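Local coordinates for protein beta-glucanase (Bacteroides thetaiotaomicron, PDB 6EUG) that probably hydrolyses beta-1,3-galactosidic bonds in arabinogalactan, this chain being the family 43 part of a longer enzyme that also carries a family 16 domain, at residues N44-G49 with E62-S67; I91-S96 with C107-P112. One frame throughout, in Å; residues are numbered along the deposited sequence.

Overall arrangement
Contact 1 and contact 2 lie side by side, their centres 10 Å apart. Both are buried, though Ala94 at the rim of contact 2 is exposed. Contact 1 ties the lead-in to strand 48-53 to the end of strand 56-62 and the loop after it, in the first blade of a propeller. Contact 2 joins the outermost strand of that blade to the first strand of the next. Their chemistry differs: contact 1 is made of hydrogen bonds, contact 2 of apolar side chains. They meet beside the glucoimidazole. Glu62 OE1 is 2.9 Å from Arg111 N, probably a hydrogen bond, and the Arg64 guanidinium makes a long, weak ion pair with Glu110.

Contact 1: residues N44-G49 with E62-S67; sequences NAHGGG and EHRPAS
The shortest bond between 44-49 and 62-67 runs from Glu62 N to His46 O, at 2.8 Å. His46 N returns a bond of 3.1 Å to Glu62 O. The two residues thus form an antiparallel hydrogen-bonded pair. Asn44 extends the pairing with its side chain. Its CG is anti to the backbone N (chi1 -167°), which carries the amide to the backbone of Arg64. There Asn44 OD1 accepts from Arg64 N at 2.9 Å in a nearly straight bond. Asn44 ND2 donates to Arg64 O at 3.1 Å. The amide is therefore fixed at both ends. Asn44 ND2 also sits above the centre of the His63 ring, 3.5 Å from its plane. Arg64 bends at chi2, and its CG packs against His46 CD2 at 3.7 Å. Its NE and NH1 form a side-on salt bridge with Glu62, both nitrogens meeting the one oxygen OE2 from above the carboxylate plane, on the same face. Arg64 NE is 2.8 Å from Glu62 OE2. The five sheets of this chain fit the five-bladed beta-propeller of family 43, and this contact lies where strand 56-62 ends, close to the glucoimidazole pocket.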
ATOM      1  N   ASN A  44     -10.961 -13.174   5.473  1.00 15.66           N
ATOM      2  CA  ASN A  44     -10.731 -11.923   6.204  1.00 16.88           C
ATOM      3  C   ASN A  44      -9.275 -11.483   5.991  1.00 15.40           C
ATOM      4  O   ASN A  44      -8.405 -11.808   6.784  1.00 17.11           O
ATOM      5  CB  ASN A  44     -11.083 -12.164   7.697  1.00 16.89           C
ATOM      6  CG  ASN A  44     -11.196 -10.877   8.519  1.00 16.53           C
ATOM      7  OD1 ASN A  44     -10.966  -9.766   8.025  1.00 16.50           O
ATOM      8  ND2 ASN A  44     -11.626 -11.030   9.781  1.00 17.28           N
ATOM      9  N   ALA A  45      -9.032 -10.743   4.888  1.00 17.42           N
ATOM     10  CA  ALA A  45      -7.700 -10.334   4.445  1.00 16.69           C
ATOM     11  C   ALA A  45      -7.818  -9.056   3.610  1.00 14.35           C
ATOM     12  O   ALA A  45      -7.575  -9.044   2.391  1.00 16.23           O
ATOM     13  CB  ALA A  45      -7.016 -11.418   3.639  1.00 18.94           C
ATOM     14  N   HIS A  46      -8.125  -7.970   4.311  1.00 14.03           N
ATOM     15  CA  HIS A  46      -8.437  -6.665   3.656  1.00 13.77           C
ATOM     16  C   HIS A  46      -7.152  -5.797   3.486  1.00 14.44           C
ATOM     17  O   HIS A  46      -6.170  -5.962   4.214  1.00 14.45           O
ATOM     18  CB  HIS A  46      -9.556  -5.945   4.472  1.00 14.67           C
ATOM     19  CG  HIS A  46     -10.720  -6.829   4.815  1.00 15.07           C
ATOM     20  ND1 HIS A  46     -11.818  -7.013   3.982  1.00 15.89           N
ATOM     21  CD2 HIS A  46     -10.897  -7.682   5.856  1.00 14.95           C
ATOM     22  CE1 HIS A  46     -12.630  -7.906   4.523  1.00 15.45           C
ATOM     23  NE2 HIS A  46     -12.079  -8.354   5.639  1.00 14.34           N
ATOM     24  N   GLY A  47      -7.153  -4.866   2.535  1.00 15.18           N
ATOM     25  CA  GLY A  47      -5.963  -4.067   2.256  1.00 16.36           C
ATOM     26  C   GLY A  47      -4.742  -4.921   1.924  1.00 13.76           C
ATOM     27  O   GLY A  47      -3.612  -4.578   2.291  1.00 15.92           O
ATOM     28  N   GLY A  48      -4.972  -6.029   1.217  1.00 15.18           N
ATOM     29  CA  GLY A  48      -3.972  -7.096   1.133  1.00 15.93           C
ATOM     30  C   GLY A  48      -3.014  -7.033  -0.046  1.00 15.44           C
ATOM     31  O   GLY A  48      -2.930  -6.042  -0.783  1.00 15.38           O
ATOM     32  N   GLY A  49      -2.230  -8.085  -0.147  1.00 17.14           N
ATOM     33  CA  GLY A  49      -1.345  -8.348  -1.289  1.00 17.50           C
ATOM     34  C   GLY A  49      -0.909  -9.803  -1.295  1.00 18.97           C
ATOM     35  O   GLY A  49      -1.154 -10.510  -0.311  1.00 16.81           O
ATOM     36  N   GLU A  62      -5.397  -7.458   6.429  1.00 13.05           N
ATOM     37  CA  GLU A  62      -5.940  -7.024   7.741  1.00 13.97           C
ATOM     38  C   GLU A  62      -7.043  -7.982   8.198  1.00 14.43           C
ATOM     39  O   GLU A  62      -7.953  -8.325   7.398  1.00 15.20           O
ATOM     40  CB  GLU A  62      -6.558  -5.647   7.601  1.00 16.05           C
ATOM     41  CG  GLU A  62      -5.643  -4.568   7.066  1.00 12.92           C
ATOM     42  CD  GLU A  62      -6.372  -3.419   6.381  1.00 12.93           C
ATOM     43  OE1 GLU A  62      -5.671  -2.514   5.881  1.00 14.37           O
ATOM     44  OE2 GLU A  62      -7.641  -3.408   6.364  1.00 14.49           O
ATOM     45  N   HIS A  63      -6.948  -8.468   9.442  1.00 14.31           N
ATOM     46  CA  HIS A  63      -8.068  -9.134  10.087  1.00 14.66           C
ATOM     47  C   HIS A  63      -8.971  -8.030  10.686  1.00 14.01           C
ATOM     48  O   HIS A  63      -8.561  -7.314  11.600  1.00 14.12           O
ATOM     49  CB  HIS A  63      -7.557 -10.108  11.167  1.00 13.90           C
ATOM     50  CG  HIS A  63      -8.622 -10.874  11.848  1.00 15.93           C
ATOM     51  ND1 HIS A  63      -9.559 -10.277  12.668  1.00 17.10           N
ATOM     52  CD2 HIS A  63      -8.852 -12.210  11.914  1.00 18.90           C
ATOM     53  CE1 HIS A  63     -10.333 -11.217  13.185  1.00 17.18           C
ATOM     54  NE2 HIS A  63      -9.948 -12.391  12.722  1.00 18.05           N
ATOM     55  N   ARG A  64     -10.149  -7.839  10.093  1.00 13.73           N
ATOM     56  CA  ARG A  64     -11.063  -6.801  10.512  1.00 16.70           C
ATOM     57  C   ARG A  64     -12.179  -7.368  11.383  1.00 14.89           C
ATOM     58  O   ARG A  64     -12.638  -8.491  11.148  1.00 15.89           O
ATOM     59  CB  ARG A  64     -11.681  -6.048   9.313  1.00 15.92           C
ATOM     60  CG  ARG A  64     -10.721  -5.150   8.524  1.00 16.54           C
ATOM     61  CD  ARG A  64     -10.304  -3.903   9.289  1.00 16.82           C
ATOM     62  NE  ARG A  64      -9.502  -3.015   8.455  1.00 16.67           N
ATOM     63  CZ  ARG A  64      -9.314  -1.714   8.677  1.00 21.31           C
ATOM     64  NH1 ARG A  64      -8.576  -1.004   7.833  1.00 20.67           N
ATOM     65  NH2 ARG A  64      -9.889  -1.100   9.715  1.00 26.29           N
ATOM     66  N   PRO A  65     -12.697  -6.539  12.315  1.00 17.31           N
ATOM     67  CA  PRO A  65     -13.819  -6.893  13.167  1.00 17.76           C
ATOM     68  C   PRO A  65     -15.194  -6.708  12.469  1.00 19.19           C
ATOM     69  O   PRO A  65     -15.310  -5.953  11.488  1.00 17.29           O
ATOM     70  CB  PRO A  65     -13.633  -5.930  14.344  1.00 17.81           C
ATOM     71  CG  PRO A  65     -13.098  -4.710  13.756  1.00 15.55           C
ATOM     72  CD  PRO A  65     -12.141  -5.213  12.687  1.00 15.21           C
ATOM     73  N   ALA A  66     -16.228  -7.383  12.987  1.00 19.77           N
ATOM     74  CA  ALA A  66     -17.610  -7.255  12.494  1.00 20.91           C
ATOM     75  C   ALA A  66     -18.260  -5.970  12.969  1.00 19.48           C
ATOM     76  O   ALA A  66     -19.193  -5.489  12.320  1.00 22.36           O
ATOM     77  CB  ALA A  66     -18.461  -8.447  12.925  1.00 23.50           C
ATOM     78  N   SER A  67     -17.741  -5.398  14.058  1.00 18.48           N
ATOM     79  CA  SER A  67     -18.217  -4.110  14.602  1.00 17.98           C
ATOM     80  C   SER A  67     -16.986  -3.318  15.088  1.00 17.45           C
ATOM     81  O   SER A  67     -16.082  -3.926  15.658  1.00 18.67           O
ATOM     82  CB  SER A  67     -19.213  -4.396  15.757  1.00 21.02           C
ATOM     83  OG  SER A  67     -19.622  -3.188  16.364  1.00 25.52           O
TER

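Contact 2: residues I91-S96 with C107-P112; sequences IALAVS and CIMERP. With GIM (glucoimidazole), chain B.
No hydrogen bond joins 91-96 to 107-112, and one side chain, Met109, spans most of the gap to Val95 and Leu93. Its sulfur and its methyl have different partners. Val95 CG1 meets Met109 SD at 3.9 Å, the two side chains crossing at a slant. Leu93 CD2 meets Met109 CE at 4.0 Å, and those two side chains cross at about a right angle. The chain of Met109 is extended as far as SD and then turns at chi3 (132°), which brings CE against Leu93 CD2. Met109 is modelled in two conformers, and these contacts belong to one of them, so the position of its end is less certain. Val95 CG1 also lies 4.3 Å from Cys107 SG, so the valine bridges two sulfurs.

Beyond Met109 the same strand reaches the bound glucoimidazole. Glu110 OE1 accepts from two sugar hydroxyls: O4 of the ligand at 2.6 Å and O3 at 3.3 Å. Arg111 follows, its side chain extended from CG to NE, and reaches the same ligand. Arg111 NE gives ligand O3 a weak bond at 3.0 Å, and Arg111 NH2 bonds ligand O2 at 3.2 Å. Ligand C2 lies in the guanidinium plane, at its edge. Consecutive residues thus share the sugar, and Asp214 and Gln320 hold it as well. Tyr136 OH bonds the second carboxylate oxygen of Glu110, which probably helps to place the group.

In the fold, strand 87-94 is the outermost strand of its blade, with a classic beta bulge where Ala92 and Leu93 face Ile75. Strand 108-117 begins the next blade. Leu93 packs on Met125 and Leu127 of strand 122-130, Cys107 on Leu129, and Met109 on Ile75 of strand 74-80.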
ATOM      1  N   ILE A  91      -3.034 -16.310  11.798  1.00 16.80           N
ATOM      2  CA  ILE A  91      -2.483 -14.962  11.962  1.00 15.91           C
ATOM      3  C   ILE A  91      -0.963 -15.020  11.830  1.00 16.36           C
ATOM      4  O   ILE A  91      -0.295 -15.677  12.628  1.00 19.93           O
ATOM      5  CB  ILE A  91      -2.872 -14.368  13.331  1.00 11.91           C
ATOM      6  CG1 ILE A  91      -4.404 -14.154  13.394  1.00 14.10           C
ATOM      7  CG2 ILE A  91      -2.104 -13.070  13.597  1.00 15.86           C
ATOM      8  CD1 ILE A  91      -4.952 -13.019  12.529  1.00 15.51           C
ATOM      9  N   ALA A  92      -0.439 -14.353  10.801  1.00 16.70           N
ATOM     10  CA  ALA A  92       0.994 -14.336  10.447  1.00 14.07           C
ATOM     11  C   ALA A  92       1.769 -13.349  11.313  1.00 14.90           C
ATOM     12  O   ALA A  92       2.909 -13.614  11.684  1.00 15.65           O
ATOM     13  CB  ALA A  92       1.175 -13.953   8.971  1.00 16.13           C
ATOM     14  N   LEU A  93       1.185 -12.175  11.585  1.00 15.57           N
ATOM     15  CA  LEU A  93       1.792 -11.200  12.540  1.00 13.77           C
ATOM     16  C   LEU A  93       0.711 -10.796  13.528  1.00 14.00           C
ATOM     17  O   LEU A  93      -0.229 -10.065  13.184  1.00 15.05           O
ATOM     18  CB  LEU A  93       2.344  -9.938  11.875  1.00 15.27           C
ATOM     19  CG  LEU A  93       3.007  -8.902  12.829  1.00 14.72           C
ATOM     20  CD1 LEU A  93       4.302  -9.395  13.467  1.00 16.23           C
ATOM     21  CD2 LEU A  93       3.292  -7.615  12.057  1.00 15.24           C
ATOM     22  N   ALA A  94       0.859 -11.298  14.753  1.00 13.93           N
ATOM     23  CA  ALA A  94      -0.107 -11.057  15.829  1.00 13.85           C
ATOM     24  C   ALA A  94       0.159  -9.765  16.611  1.00 14.19           C
ATOM     25  O   ALA A  94       1.319  -9.396  16.863  1.00 17.02           O
ATOM     26  CB  ALA A  94      -0.050 -12.231  16.800  1.00 14.89           C
ATOM     27  N   VAL A  95      -0.912  -9.131  17.097  1.00 15.27           N
ATOM     28  CA  VAL A  95      -0.745  -8.081  18.106  1.00 16.68           C
ATOM     29  C   VAL A  95      -0.060  -8.673  19.332  1.00 17.99           C
ATOM     30  O   VAL A  95      -0.248  -9.842  19.643  1.00 18.20           O
ATOM     31  CB  VAL A  95      -2.090  -7.421  18.518  1.00 18.91           C
ATOM     32  CG1 VAL A  95      -2.689  -6.625  17.354  1.00 17.42           C
ATOM     33  CG2 VAL A  95      -3.117  -8.422  19.011  1.00 21.37           C
ATOM     34  N   SER A  96       0.702  -7.845  20.045  1.00 19.99           N
ATOM     35  CA  SER A  96       1.498  -8.260  21.227  1.00 21.03           C
ATOM     36  C   SER A  96       0.685  -8.217  22.532  1.00 20.15           C
ATOM     37  O   SER A  96      -0.175  -7.342  22.721  1.00 18.98           O
ATOM     38  CB  SER A  96       2.704  -7.323  21.367  1.00 20.85           C
ATOM     39  OG  SER A  96       3.550  -7.681  22.449  1.00 23.34           O
ATOM     40  N   CYS A 107      -3.397  -1.321  18.997  1.00 18.31           N
ATOM     41  CA  CYS A 107      -2.762  -0.610  17.858  1.00 17.79           C
ATOM     42  C   CYS A 107      -3.514  -0.839  16.524  1.00 15.27           C
ATOM     43  O   CYS A 107      -4.265  -1.812  16.358  1.00 16.56           O
ATOM     44  CB  CYS A 107      -1.285  -1.009  17.740  1.00 19.39           C
ATOM     45  SG  CYS A 107      -1.025  -2.628  16.970  1.00 17.96           S
ATOM     46  N   ILE A 108      -3.322   0.073  15.563  1.00 14.11           N
ATOM     47  CA  ILE A 108      -3.871  -0.092  14.205  1.00 14.56           C
ATOM     48  C   ILE A 108      -2.775  -0.691  13.308  1.00 13.74           C
ATOM     49  O   ILE A 108      -1.647  -0.195  13.311  1.00 14.84           O
ATOM     50  CB  ILE A 108      -4.336   1.279  13.653  1.00 15.28           C
ATOM     51  CG1 ILE A 108      -5.600   1.756  14.399  1.00 16.15           C
ATOM     52  CG2 ILE A 108      -4.553   1.295  12.155  1.00 16.03           C
ATOM     53  CD1 ILE A 108      -5.890   3.225  14.161  1.00 17.07           C
ATOM     54  N   MET A 109      -3.123  -1.746  12.579  0.50 13.40           N
ATOM     55  CA  MET A 109      -2.238  -2.416  11.638  0.50 13.75           C
ATOM     56  C   MET A 109      -2.978  -2.499  10.301  0.50 15.52           C
ATOM     57  O   MET A 109      -3.992  -3.206  10.204  0.50 15.34           O
ATOM     58  CB  MET A 109      -1.933  -3.817  12.168  0.50 14.30           C
ATOM     59  CG  MET A 109      -1.132  -3.831  13.465  0.50 15.35           C
ATOM     60  SD  MET A 109      -1.010  -5.524  14.027  0.50 20.90           S
ATOM     61  CE  MET A 109       0.725  -5.726  14.399  0.50 19.73           C
ATOM     62  N   GLU A 110      -2.483  -1.762   9.291  1.00 15.69           N
ATOM     63  CA  GLU A 110      -3.115  -1.659   7.956  1.00 14.15           C
ATOM     64  C   GLU A 110      -2.169  -1.894   6.768  1.00 12.89           C
ATOM     65  O   GLU A 110      -0.947  -1.691   6.858  1.00 14.16           O
ATOM     66  CB  GLU A 110      -3.817  -0.302   7.771  1.00 14.92           C
ATOM     67  CG  GLU A 110      -5.014  -0.132   8.699  1.00 14.80           C
ATOM     68  CD  GLU A 110      -5.736   1.206   8.600  1.00 15.29           C
ATOM     69  OE1 GLU A 110      -5.310   2.107   7.820  1.00 16.09           O
ATOM     70  OE2 GLU A 110      -6.740   1.380   9.360  1.00 18.49           O
ATOM     71  N   ARG A 111      -2.771  -2.382   5.690  1.00 11.60           N
ATOM     72  CA  ARG A 111      -2.136  -2.479   4.386  1.00 12.59           C
ATOM     73  C   ARG A 111      -0.812  -3.237   4.390  1.00 13.64           C
ATOM     74  O   ARG A 111       0.165  -2.811   3.779  1.00 15.88           O
ATOM     75  CB  ARG A 111      -2.059  -1.089   3.717  1.00 13.20           C
ATOM     76  CG  ARG A 111      -3.420  -0.499   3.380  1.00 12.11           C
ATOM     77  CD  ARG A 111      -3.391   0.771   2.513  1.00 13.64           C
ATOM     78  NE  ARG A 111      -4.757   1.276   2.325  1.00 13.26           N
ATOM     79  CZ  ARG A 111      -5.648   0.804   1.443  1.00 13.61           C
ATOM     80  NH1 ARG A 111      -5.329  -0.121   0.554  1.00 13.95           N
ATOM     81  NH2 ARG A 111      -6.892   1.308   1.399  1.00 14.14           N
ATOM     82  N   PRO A 112      -0.799  -4.444   5.008  1.00 13.46           N
ATOM     83  CA  PRO A 112       0.436  -5.215   4.996  1.00 14.01           C
ATOM     84  C   PRO A 112       0.888  -5.658   3.608  1.00 12.74           C
ATOM     85  O   PRO A 112       0.043  -5.941   2.738  1.00 14.15           O
ATOM     86  CB  PRO A 112       0.065  -6.461   5.812  1.00 15.95           C
ATOM     87  CG  PRO A 112      -1.402  -6.657   5.480  1.00 15.63           C
ATOM     88  CD  PRO A 112      -1.948  -5.248   5.459  1.00 15.27           C
TER
HETATM   89  C1  GIM B 401      -8.137   5.368   4.286  1.00 21.19           C
HETATM   90  C2  GIM B 401      -7.146   4.317   3.967  1.00 20.81           C
HETATM   91  N10 GIM B 401      -9.024   5.340   5.296  1.00 23.02           N
HETATM   92  C3  GIM B 401      -7.517   3.016   4.703  1.00 20.85           C
HETATM   93  C4  GIM B 401      -7.903   3.353   6.174  1.00 23.02           C
HETATM   94  C5  GIM B 401      -9.196   4.181   6.215  1.00 22.59           C
HETATM   95  C6  GIM B 401      -9.576   4.633   7.625  1.00 24.67           C
HETATM   96  C7  GIM B 401      -9.247   7.264   4.217  1.00 24.58           C
HETATM   97  C8  GIM B 401      -9.734   6.500   5.259  1.00 24.10           C
HETATM   98  N1  GIM B 401      -8.264   6.548   3.627  1.00 21.48           N
HETATM   99  O3  GIM B 401      -6.406   2.107   4.715  1.00 20.77           O
HETATM  100  O2  GIM B 401      -6.988   4.257   2.525  1.00 21.37           O
HETATM  101  O4  GIM B 401      -6.857   4.040   6.907  1.00 21.23           O
HETATM  102  O6  GIM B 401      -8.645   5.597   8.108  1.00 28.24           O